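Local coordinates for protein cytochrome c (PDB 6RTE) that acts as the dihydro-heme d1 dehydrogenase NirN, an oxidoreductase of heme d1 biosynthesis that carries a heme c beside an eight-bladed beta-propeller, at residues A[462-465]-A[471-474]. Numbering follows the deposited sequence.
Sequences LLSV and ALVV
Leu463 and Val473 face each other as an antiparallel hydrogen-bonded pair, and each backbone gives the other a bond: Leu463 N reaches Val473 O at 2.9 Å, and Val473 N returns a bond to Leu463 O. Further along, Val465 N donates to Ala471 O at 2.9 Å, whereas the return bond from Ala471 N to Val465 O is weak.

Leu472 is the side chain to trace. Its CB leaves on the face shared with Leu462, Ser464 and Val474, and CG stands anti to the backbone N (chi1 -168°), which brings the branched end back toward strand 460-465. There Leu472 CD1 sits 3.8 Å from Leu463 O and also rests on Leu462 CB. Leu472 CD2 meets Leu462 CD2 at 4.2 Å. The two leucines thus cross at a slant, with Leu163 of strand 159-164 touching both. Beside them Ser464 OG is hydrogen-bonded to Ser492 O and Lys494 NZ, so this buried hydroxyl has polar partners within the apolar layer.

On the other face, Val465 CG2 meets Val473 CG2 at 4.1 Å, a diagonal contact across the two strands on that face. The hairpin forms the two middle strands of a four-stranded antiparallel sheet, one blade of the propeller, and its leucine face packs against the adjacent blade, an arrangement characteristic of the eight-bladed cytochrome d1-type beta-propeller.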
loop_
_atom_site.group_PDB
_atom_site.type_symbol
_atom_site.label_atom_id
_atom_site.label_comp_id
_atom_site.label_asym_id
_atom_site.label_seq_id
_atom_site.Cartn_x
_atom_site.Cartn_y
_atom_site.Cartn_z
ATOM N N LEU A 462 6.030 -5.929 16.046
ATOM C CA LEU A 462 4.798 -6.650 15.725
ATOM C C LEU A 462 4.933 -7.268 14.337
ATOM O O LEU A 462 5.016 -6.548 13.333
ATOM C CB LEU A 462 3.590 -5.721 15.803
ATOM C CG LEU A 462 3.120 -5.396 17.225
ATOM C CD1 LEU A 462 4.125 -4.530 17.977
ATOM C CD2 LEU A 462 1.757 -4.730 17.179
ATOM N N LEU A 463 4.945 -8.599 14.291
ATOM C CA LEU A 463 5.120 -9.373 13.070
ATOM C C LEU A 463 3.796 -9.993 12.635
ATOM O O LEU A 463 2.969 -10.374 13.466
ATOM C CB LEU A 463 6.156 -10.487 13.280
ATOM C CG LEU A 463 7.641 -10.114 13.244
ATOM C CD1 LEU A 463 8.004 -9.016 14.239
ATOM C CD2 LEU A 463 8.487 -11.366 13.499
ATOM N N SER A 464 3.614 -10.118 11.318
ATOM C CA SER A 464 2.396 -10.672 10.738
ATOM C C SER A 464 2.649 -12.061 10.170
ATOM O O SER A 464 3.570 -12.253 9.365
ATOM C CB SER A 464 1.853 -9.756 9.640
ATOM O OG SER A 464 1.305 -8.565 10.172
ATOM N N VAL A 465 1.827 -13.023 10.579
ATOM C CA VAL A 465 1.757 -14.330 9.932
ATOM C C VAL A 465 0.598 -14.269 8.942
ATOM O O VAL A 465 -0.572 -14.246 9.346
ATOM C CB VAL A 465 1.572 -15.463 10.950
ATOM C CG1 VAL A 465 1.477 -16.812 10.238
ATOM C CG2 VAL A 465 2.714 -15.468 11.947
ATOM N N ALA A 471 -1.699 -14.631 12.547
ATOM C CA ALA A 471 -1.532 -14.023 13.860
ATOM C C ALA A 471 -0.712 -12.748 13.767
ATOM O O ALA A 471 0.152 -12.604 12.896
ATOM C CB ALA A 471 -0.853 -14.991 14.839
ATOM N N LEU A 472 -1.011 -11.828 14.683
ATOM C CA LEU A 472 -0.143 -10.707 15.024
ATOM C C LEU A 472 0.694 -11.143 16.227
ATOM O O LEU A 472 0.146 -11.381 17.310
ATOM C CB LEU A 472 -0.989 -9.476 15.341
ATOM C CG LEU A 472 -0.346 -8.099 15.473
ATOM C CD1 LEU A 472 0.349 -7.710 14.197
ATOM C CD2 LEU A 472 -1.412 -7.061 15.831
ATOM N N VAL A 473 2.007 -11.266 16.040
ATOM C CA VAL A 473 2.904 -11.778 17.073
ATOM C C VAL A 473 3.751 -10.632 17.600
ATOM O O VAL A 473 4.469 -9.972 16.830
ATOM C CB VAL A 473 3.799 -12.912 16.544
ATOM C CG1 VAL A 473 4.485 -13.634 17.711
ATOM C CG2 VAL A 473 2.987 -13.879 15.709
ATOM N N VAL A 474 3.676 -10.406 18.914
ATOM C CA VAL A 474 4.378 -9.315 19.583
ATOM C C VAL A 474 5.679 -9.861 20.153
ATOM O O VAL A 474 5.682 -10.892 20.834
ATOM C CB VAL A 474 3.515 -8.693 20.694
ATOM C CG1 VAL A 474 4.212 -7.471 21.320
ATOM C CG2 VAL A 474 2.147 -8.307 20.147
#